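Local structure of tryparedoxin (Crithidia fasciculata, 1O8X) at residues K13-D18 against A88-Q93; R44-Q49 against T130-P135; S108-I113 against R126-L131. The protein is a thioredoxin-fold redox protein linked to oxidative stress that probably acts as a thiol-disulfide oxidoreductase in trypanosomatid electron transfer. The protein carries 1 engineered substitution. One frame throughout, in Å; residues are numbered along the deposited sequence.

Overall arrangement
All three contacts lie in one thioredoxin fold and all are partly buried. Contact 3 is nearest the chain's centre and contact 2 farthest from it. Contact 1 is on the opposite side of that centre from the other two, about 23 Å from contact 2 and about 21 Å from contact 3, centre to centre. Contacts 1 and 3 reach the same mixed sheet. Contact 1 is a strand pairing with two direct backbone bonds. Contact 3 sets a helix against a strand through two waters, one weak direct bond and apolar packing. Contact 2 rests on van der Waals contacts of F46 and Q49 with L131 and V132. Contacts 2 and 3 share T130 and L131 and touch through F46, which packs on P110 and L112.

Contact 1: residues K13-D18 against A88-Q93; sequences KLRRGD and AVPFAQ
The R15 side chain crosses P90 obliquely, with R15 CD 4.0 Å from P90 CG. The chain is bent at chi2 (-51°) and chi3 (-57°). These bends bring the methylenes onto the proline while the guanidinium leads away, where NH1 forms a salt bridge with E20. R15 CG also reaches P90 CA at 3.9 Å. The two backbones form an antiparallel hydrogen-bonded pair. R15 N donates to A88 O at 2.8 Å, in the carbonyl plane. A88 N returns a bond to R15 O at 3.0 Å, with the donor tilted from that carbonyl plane. This pair joins strand 13-16 of the N-terminal hairpin to the short strand 87-88 of the thioredoxin-fold sheet. The CB atoms of R15 and A88 lie on the same face of the sheet, 4.2 Å apart, and F81 of helix 74-81 touches both side chains. L14 is buried. L14 CB passes 3.5 Å from A88 O, and L14 CD2 packs against V89 CG2 at 4.2 Å. V66 of strand 63-69 touches both L14 and V89. Beyond P90 the chain turns: Q93 N bonds to P90 O at 2.9 Å, and Q93 takes the N-cap position of helix 94-103.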
loop_
_atom_site.group_PDB
_atom_site.type_symbol
_atom_site.label_atom_id
_atom_site.label_comp_id
_atom_site.label_asym_id
_atom_site.label_seq_id
_atom_site.Cartn_x
_atom_site.Cartn_y
_atom_site.Cartn_z
ATOM N N LYS A 13 -11.933 8.505 -3.426
ATOM C CA LYS A 13 -11.837 7.376 -4.347
ATOM C C LYS A 13 -10.397 6.963 -4.578
ATOM O O LYS A 13 -9.501 7.801 -4.605
ATOM C CB LYS A 13 -12.489 7.705 -5.691
ATOM C CG LYS A 13 -13.984 7.982 -5.613
ATOM C CD LYS A 13 -14.703 7.500 -6.858
ATOM C CE LYS A 13 -16.197 7.736 -6.742
ATOM N NZ LYS A 13 -16.542 9.193 -6.671
ATOM N N LEU A 14 -10.199 5.663 -4.755
ATOM C CA LEU A 14 -8.891 5.110 -5.094
ATOM C C LEU A 14 -9.015 4.337 -6.387
ATOM O O LEU A 14 -10.098 3.835 -6.712
ATOM C CB LEU A 14 -8.388 4.172 -3.993
ATOM C CG LEU A 14 -8.185 4.771 -2.605
ATOM C CD1 LEU A 14 -7.930 3.633 -1.621
ATOM C CD2 LEU A 14 -7.022 5.750 -2.624
ATOM N N ARG A 15 -7.918 4.239 -7.129
ATOM C CA ARG A 15 -7.906 3.485 -8.381
ATOM C C ARG A 15 -7.946 1.985 -8.112
ATOM O O ARG A 15 -7.296 1.510 -7.181
ATOM C CB ARG A 15 -6.649 3.807 -9.194
ATOM C CG ARG A 15 -6.400 5.287 -9.505
ATOM C CD ARG A 15 -7.583 6.023 -10.127
ATOM N NE ARG A 15 -8.039 5.389 -11.366
ATOM C CZ ARG A 15 -8.936 5.919 -12.196
ATOM N NH1 ARG A 15 -9.485 7.101 -11.930
ATOM N NH2 ARG A 15 -9.288 5.270 -13.297
ATOM N N ARG A 16 -8.698 1.250 -8.934
ATOM C CA ARG A 16 -8.665 -0.212 -8.958
ATOM C C ARG A 16 -8.825 -0.644 -10.407
ATOM O O ARG A 16 -9.824 -0.306 -11.056
ATOM C CB ARG A 16 -9.771 -0.830 -8.087
ATOM C CG ARG A 16 -9.748 -2.369 -8.012
ATOM C CD ARG A 16 -10.953 -3.004 -7.317
ATOM N NE ARG A 16 -12.215 -2.646 -7.970
ATOM C CZ ARG A 16 -13.418 -3.038 -7.565
ATOM N NH1 ARG A 16 -13.554 -3.817 -6.499
ATOM N NH2 ARG A 16 -14.494 -2.638 -8.225
ATOM N N GLY A 17 -7.832 -1.358 -10.923
ATOM C CA GLY A 17 -7.813 -1.683 -12.344
ATOM C C GLY A 17 -7.900 -0.397 -13.151
ATOM O O GLY A 17 -7.129 0.529 -12.929
ATOM N N ASP A 18 -8.856 -0.313 -14.075
ATOM C CA ASP A 18 -9.022 0.933 -14.829
ATOM C C ASP A 18 -10.196 1.801 -14.355
ATOM O O ASP A 18 -10.605 2.736 -15.042
ATOM C CB ASP A 18 -9.034 0.680 -16.342
ATOM C CG ASP A 18 -7.630 0.540 -16.903
ATOM O OD1 ASP A 18 -6.995 1.573 -17.225
ATOM O OD2 ASP A 18 -7.062 -0.563 -17.016
ATOM N N ALA A 88 -4.727 1.989 -5.758
ATOM C CA ALA A 88 -3.717 3.039 -5.820
ATOM C C ALA A 88 -4.289 4.399 -5.510
ATOM O O ALA A 88 -5.428 4.705 -5.878
ATOM C CB ALA A 88 -3.059 3.075 -7.199
ATOM N N VAL A 89 -3.489 5.224 -4.845
ATOM C CA VAL A 89 -3.803 6.657 -4.764
ATOM C C VAL A 89 -3.661 7.194 -6.182
ATOM O O VAL A 89 -2.665 6.919 -6.847
ATOM C CB VAL A 89 -2.841 7.415 -3.813
ATOM C CG1 VAL A 89 -3.154 8.916 -3.814
ATOM C CG2 VAL A 89 -2.925 6.849 -2.395
ATOM N N PRO A 90 -4.654 7.938 -6.674
ATOM C CA PRO A 90 -4.561 8.445 -8.042
ATOM C C PRO A 90 -3.326 9.321 -8.229
ATOM O O PRO A 90 -2.935 10.025 -7.295
ATOM C CB PRO A 90 -5.851 9.262 -8.208
ATOM C CG PRO A 90 -6.804 8.679 -7.209
ATOM C CD PRO A 90 -5.925 8.322 -6.032
ATOM N N PHE A 91 -2.705 9.243 -9.401
ATOM C CA PHE A 91 -1.514 10.022 -9.716
ATOM C C PHE A 91 -1.699 11.530 -9.466
ATOM O O PHE A 91 -0.757 12.208 -9.052
ATOM C CB PHE A 91 -1.073 9.769 -11.167
ATOM C CG PHE A 91 0.222 10.442 -11.527
ATOM C CD1 PHE A 91 1.437 9.885 -11.140
ATOM C CD2 PHE A 91 0.229 11.650 -12.229
ATOM C CE1 PHE A 91 2.646 10.510 -11.459
ATOM C CE2 PHE A 91 1.431 12.283 -12.547
ATOM C CZ PHE A 91 2.638 11.715 -12.170
ATOM N N ALA A 92 -2.911 12.034 -9.706
ATOM C CA ALA A 92 -3.254 13.440 -9.458
ATOM C C ALA A 92 -3.148 13.843 -7.988
ATOM O O ALA A 92 -2.984 15.027 -7.678
ATOM C CB ALA A 92 -4.651 13.746 -9.993
ATOM N N GLN A 93 -3.230 12.858 -7.089
ATOM C CA GLN A 93 -3.151 13.094 -5.648
ATOM C C GLN A 93 -1.766 12.736 -5.100
ATOM O O GLN A 93 -1.636 12.335 -3.940
ATOM C CB GLN A 93 -4.260 12.327 -4.917
ATOM C CG GLN A 93 -5.559 13.117 -4.705
ATOM C CD GLN A 93 -6.371 13.310 -5.978
ATOM O OE1 GLN A 93 -6.861 14.412 -6.244
ATOM N NE2 GLN A 93 -6.525 12.247 -6.759
#

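Contact 2: residues R44-Q49 against T130-P135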
loop_
_atom_site.group_PDB
_atom_site.type_symbol
_atom_site.label_atom_id
_atom_site.label_comp_id
_atom_site.label_asym_id
_atom_site.label_seq_id
_atom_site.Cartn_x
_atom_site.Cartn_y
_atom_site.Cartn_z
ATOM N N ARG A 44 11.516 -4.723 -7.775
ATOM C CA ARG A 44 11.261 -5.740 -8.795
ATOM C C ARG A 44 11.141 -7.120 -8.179
ATOM O O ARG A 44 10.233 -7.863 -8.535
ATOM C CB ARG A 44 12.321 -5.725 -9.902
ATOM C CG ARG A 44 12.170 -4.554 -10.853
ATOM C CD ARG A 44 13.286 -4.448 -11.883
ATOM N NE ARG A 44 13.044 -3.318 -12.778
ATOM C CZ ARG A 44 12.401 -3.414 -13.925
ATOM N NH1 ARG A 44 11.969 -4.593 -14.349
ATOM N NH2 ARG A 44 12.214 -2.331 -14.669
ATOM N N GLY A 45 12.034 -7.452 -7.247
ATOM C CA GLY A 45 12.001 -8.752 -6.599
ATOM C C GLY A 45 10.947 -8.834 -5.504
ATOM O O GLY A 45 10.391 -9.914 -5.243
ATOM N N PHE A 46 10.655 -7.701 -4.854
ATOM C CA PHE A 46 9.717 -7.693 -3.734
ATOM C C PHE A 46 8.257 -7.759 -4.186
ATOM O O PHE A 46 7.448 -8.494 -3.603
ATOM C CB PHE A 46 9.917 -6.476 -2.817
ATOM C CG PHE A 46 8.924 -6.425 -1.705
ATOM C CD1 PHE A 46 8.992 -7.360 -0.689
ATOM C CD2 PHE A 46 7.885 -5.497 -1.702
ATOM C CE1 PHE A 46 8.044 -7.351 0.343
ATOM C CE2 PHE A 46 6.946 -5.482 -0.666
ATOM C CZ PHE A 46 7.036 -6.416 0.351
ATOM N N THR A 47 7.914 -6.998 -5.223
ATOM C CA THR A 47 6.527 -6.894 -5.642
ATOM C C THR A 47 5.853 -8.250 -5.909
ATOM O O THR A 47 4.739 -8.451 -5.443
ATOM C CB THR A 47 6.349 -5.897 -6.800
ATOM O OG1 THR A 47 6.831 -4.619 -6.388
ATOM C CG2 THR A 47 4.859 -5.650 -7.070
ATOM N N PRO A 48 6.487 -9.192 -6.622
ATOM C CA PRO A 48 5.857 -10.512 -6.820
ATOM C C PRO A 48 5.594 -11.280 -5.520
ATOM O O PRO A 48 4.613 -12.007 -5.437
ATOM C CB PRO A 48 6.864 -11.258 -7.715
ATOM C CG PRO A 48 7.665 -10.190 -8.338
ATOM C CD PRO A 48 7.771 -9.104 -7.342
ATOM N N GLN A 49 6.452 -11.111 -4.517
ATOM C CA GLN A 49 6.231 -11.747 -3.217
ATOM C C GLN A 49 5.008 -11.129 -2.518
ATOM O O GLN A 49 4.213 -11.833 -1.893
ATOM C CB GLN A 49 7.484 -11.650 -2.356
ATOM C CG GLN A 49 8.676 -12.414 -2.953
ATOM C CD GLN A 49 9.949 -12.156 -2.187
ATOM O OE1 GLN A 49 10.187 -12.774 -1.149
ATOM N NE2 GLN A 49 10.773 -11.233 -2.685
ATOM N N THR A 130 9.354 -8.058 6.989
ATOM C CA THR A 130 8.842 -9.255 7.659
ATOM C C THR A 130 8.124 -10.181 6.681
ATOM O O THR A 130 8.172 -11.408 6.841
ATOM C CB THR A 130 7.913 -8.890 8.824
ATOM O OG1 THR A 130 6.849 -8.075 8.328
ATOM C CG2 THR A 130 8.642 -8.027 9.873
ATOM N N LEU A 131 7.480 -9.618 5.664
ATOM C CA LEU A 131 6.727 -10.447 4.730
ATOM C C LEU A 131 7.618 -11.459 4.015
ATOM O O LEU A 131 7.220 -12.610 3.826
ATOM C CB LEU A 131 5.961 -9.571 3.750
ATOM C CG LEU A 131 5.046 -10.235 2.723
ATOM C CD1 LEU A 131 3.878 -9.306 2.406
ATOM C CD2 LEU A 131 5.770 -10.581 1.460
ATOM N N VAL A 132 8.812 -11.033 3.601
ATOM C CA VAL A 132 9.666 -11.936 2.826
ATOM C C VAL A 132 10.134 -13.129 3.657
ATOM O O VAL A 132 10.491 -14.164 3.100
ATOM C CB VAL A 132 10.828 -11.215 2.112
ATOM C CG1 VAL A 132 10.316 -10.143 1.174
ATOM C CG2 VAL A 132 11.786 -10.640 3.108
ATOM N N LYS A 133 10.094 -12.995 4.973
ATOM C CA LYS A 133 10.492 -14.082 5.864
ATOM C C LYS A 133 9.319 -14.894 6.387
ATOM O O LYS A 133 9.521 -15.925 7.043
ATOM C CB LYS A 133 11.252 -13.502 7.031
ATOM C CG LYS A 133 12.560 -12.910 6.578
ATOM C CD LYS A 133 13.429 -12.533 7.745
ATOM C CE LYS A 133 13.956 -13.751 8.484
ATOM N NZ LYS A 133 15.079 -14.410 7.762
ATOM N N ASP A 134 8.104 -14.441 6.091
ATOM C CA ASP A 134 6.915 -15.096 6.603
ATOM C C ASP A 134 5.876 -15.200 5.502
ATOM O O ASP A 134 4.808 -14.606 5.617
ATOM C CB ASP A 134 6.428 -14.321 7.835
ATOM C CG ASP A 134 5.214 -14.942 8.507
ATOM O OD1 ASP A 134 4.985 -16.179 8.426
ATOM O OD2 ASP A 134 4.454 -14.201 9.179
ATOM N N PRO A 135 6.155 -15.957 4.429
ATOM C CA PRO A 135 5.219 -16.024 3.298
ATOM C C PRO A 135 3.853 -16.601 3.648
ATOM O O PRO A 135 2.907 -16.318 2.923
ATOM C CB PRO A 135 5.932 -16.924 2.282
ATOM C CG PRO A 135 6.889 -17.719 3.087
ATOM C CD PRO A 135 7.347 -16.801 4.193
#
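Helix 41-57, which follows the redox residue C40 and includes the engineered A43, here meets the end of helix 127-131 and the turn after it. F46 points an edge of its ring at V132: V132 CG1 lies in the ring plane, 3.6 Å from F46 CD1. The two side chains cross at about a right angle. F46 CG is anti to the backbone N (chi1 177°), which carries the ring toward the other segment. L131 CD2 comes to 4.1 Å from F46 CE1 and also rests against Q49 O at 3.9 Å. In this thioredoxin fold the result is an apolar join between helix 41-57 and the C-terminal end of helix 127-131 with the residues that follow. L50 and F53 continue it against L131. The amide of Q49 also touches V132, with Q49 OE1 3.5 Å from V132 CG1. A bond within helix 41-57 helps to set the turn of the Q49 amide. Q49 NE2 donates to G45 O at 2.9 Å in a nearly straight bond (170°), with the acceptor close to the amide plane. The donor stands well above the G45 carbonyl plane. P48 has no N-H to give the preceding turn, and the helix kinks there. L131 and V132 open a type I beta turn that ends at D134.

Contact 3: residues S108-I113 against R126-L131; sequences SIPTLI and RARATL
Water 2 accepts from two backbone groups across the contact: L112 N at 2.9 Å and R128 N at 3.1 Å. It therefore links strand 111-116 to the first turn of helix 127-131. The strand begins just after the cis-proline loop of the thioredoxin fold; the peptide bond before P110 is cis. This loop lies beside the redox site: I109 touches C40, and P110 touches P42. C40 forms a disulfide with residue 43 in another structure of this protein, but here position 43 is the engineered A43 and the disulfide is absent.

Water 1 makes a second bridge. It donates to P110 O at 2.7 Å and accepts from R128 NE at 2.9 Å, lying in the guanidinium plane at its edge. P110 CG sits over one face of the same guanidinium, 3.8 Å from R128 NE. The group thus has water 1 at its edge and P110 CG over one face. With chi1 174° R128 CG lies opposite the backbone N and passes P110 O at 3.4 Å. The bend at chi2 (-92°) then turns CD and the guanidinium toward the proline, which the chain crosses at a slant. F46 of helix 41-57 also touches R128.

The direct polar link is weak: A127 N donates to L112 O at 3.4 Å. The short strand and helix axes are nearly perpendicular, at 99°, so the helix lies across the strand. L112 is buried beneath it, with F32, Y34 and L50 also touching its side chain. At the helix start R126 is the N-cap residue. Its O accepts from A129 N and T130 N, and its NH2 forms a salt bridge with D144. Under the first turn, L112 CD2 meets A127 CB at 3.8 Å.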
loop_
_atom_site.group_PDB
_atom_site.type_symbol
_atom_site.label_atom_id
_atom_site.label_comp_id
_atom_site.label_asym_id
_atom_site.label_seq_id
_atom_site.Cartn_x
_atom_site.Cartn_y
_atom_site.Cartn_z
ATOM N N SER A 108 13.353 5.179 1.969
ATOM C CA SER A 108 13.673 4.302 0.857
ATOM C C SER A 108 12.456 3.475 0.510
ATOM O O SER A 108 11.503 3.334 1.303
ATOM C CB SER A 108 14.848 3.384 1.169
ATOM O OG SER A 108 14.500 2.499 2.205
ATOM N N ILE A 109 12.472 2.975 -0.708
ATOM C CA ILE A 109 11.425 2.095 -1.192
ATOM C C ILE A 109 12.090 0.800 -1.688
ATOM O O ILE A 109 13.266 0.797 -2.075
ATOM C CB ILE A 109 10.564 2.804 -2.263
ATOM C CG1 ILE A 109 11.424 3.487 -3.330
ATOM C CG2 ILE A 109 9.634 3.818 -1.566
ATOM C CD1 ILE A 109 10.639 3.837 -4.567
ATOM N N PRO A 110 11.376 -0.318 -1.689
ATOM C CA PRO A 110 9.963 -0.428 -1.288
ATOM C C PRO A 110 9.763 -0.376 0.224
ATOM O O PRO A 110 10.636 -0.804 0.989
ATOM C CB PRO A 110 9.571 -1.817 -1.815
ATOM C CG PRO A 110 10.864 -2.610 -1.795
ATOM C CD PRO A 110 11.943 -1.611 -2.137
ATOM N N THR A 111 8.600 0.132 0.651
ATOM C CA THR A 111 8.230 0.174 2.074
ATOM C C THR A 111 6.756 -0.175 2.153
ATOM O O THR A 111 5.992 0.215 1.277
ATOM C CB THR A 111 8.516 1.563 2.655
ATOM O OG1 THR A 111 9.930 1.714 2.807
ATOM C CG2 THR A 111 7.978 1.711 4.068
ATOM N N LEU A 112 6.369 -0.894 3.202
ATOM C CA LEU A 112 4.980 -1.311 3.351
ATOM C C LEU A 112 4.545 -1.036 4.784
ATOM O O LEU A 112 5.120 -1.625 5.705
ATOM C CB LEU A 112 4.907 -2.801 3.009
ATOM C CG LEU A 112 3.585 -3.518 2.799
ATOM C CD1 LEU A 112 2.829 -2.932 1.663
ATOM C CD2 LEU A 112 3.854 -4.980 2.541
ATOM N N ILE A 113 3.541 -0.171 4.950
ATOM C CA ILE A 113 3.069 0.257 6.264
ATOM C C ILE A 113 1.605 -0.076 6.418
ATOM O O ILE A 113 0.781 0.333 5.601
ATOM C CB ILE A 113 3.324 1.756 6.424
ATOM C CG1 ILE A 113 4.846 1.945 6.311
ATOM C CG2 ILE A 113 2.715 2.319 7.731
ATOM C CD1 ILE A 113 5.391 3.215 6.732
ATOM N N ARG A 126 7.027 -2.317 9.235
ATOM C CA ARG A 126 8.159 -3.142 8.796
ATOM C C ARG A 126 7.756 -4.312 7.912
ATOM O O ARG A 126 8.552 -5.236 7.700
ATOM C CB ARG A 126 8.914 -3.663 10.012
ATOM C CG ARG A 126 9.493 -2.590 10.913
ATOM C CD ARG A 126 9.199 -2.832 12.413
ATOM N NE ARG A 126 9.374 -4.238 12.743
ATOM C CZ ARG A 126 8.419 -5.112 13.072
ATOM N NH1 ARG A 126 8.772 -6.373 13.258
ATOM N NH2 ARG A 126 7.132 -4.759 13.232
ATOM N N ALA A 127 6.538 -4.263 7.361
ATOM C CA ALA A 127 6.007 -5.391 6.617
ATOM C C ALA A 127 6.817 -5.753 5.363
ATOM O O ALA A 127 6.843 -6.921 4.966
ATOM C CB ALA A 127 4.558 -5.157 6.280
ATOM N N ARG A 128 7.523 -4.790 4.752
ATOM C CA ARG A 128 8.368 -5.124 3.604
ATOM C C ARG A 128 9.486 -6.083 4.015
ATOM O O ARG A 128 9.905 -6.916 3.215
ATOM C CB ARG A 128 8.924 -3.845 2.981
ATOM C CG ARG A 128 9.930 -4.029 1.856
ATOM C CD ARG A 128 11.361 -4.041 2.385
ATOM N NE ARG A 128 12.355 -4.127 1.339
ATOM C CZ ARG A 128 12.633 -5.230 0.674
ATOM N NH1 ARG A 128 11.990 -6.365 0.935
ATOM N NH2 ARG A 128 13.561 -5.201 -0.278
ATOM N N ALA A 129 9.995 -5.936 5.244
ATOM C CA ALA A 129 11.044 -6.813 5.762
ATOM C C ALA A 129 10.489 -8.120 6.296
ATOM O O ALA A 129 11.080 -9.184 6.111
ATOM C CB ALA A 129 11.832 -6.084 6.860
ATOM N N THR A 130 9.354 -8.058 6.989
ATOM C CA THR A 130 8.842 -9.255 7.659
ATOM C C THR A 130 8.124 -10.181 6.681
ATOM O O THR A 130 8.172 -11.408 6.841
ATOM C CB THR A 130 7.913 -8.890 8.824
ATOM O OG1 THR A 130 6.849 -8.075 8.328
ATOM C CG2 THR A 130 8.642 -8.027 9.873
ATOM N N LEU A 131 7.480 -9.618 5.664
ATOM C CA LEU A 131 6.727 -10.447 4.730
ATOM C C LEU A 131 7.618 -11.459 4.015
ATOM O O LEU A 131 7.220 -12.610 3.826
ATOM C CB LEU A 131 5.961 -9.571 3.750
ATOM C CG LEU A 131 5.046 -10.235 2.723
ATOM C CD1 LEU A 131 3.878 -9.306 2.406
ATOM C CD2 LEU A 131 5.770 -10.581 1.460
HETATM O O HOH W 1 13.294 -1.405 1.038
HETATM O O HOH W 2 7.980 -1.837 5.421
#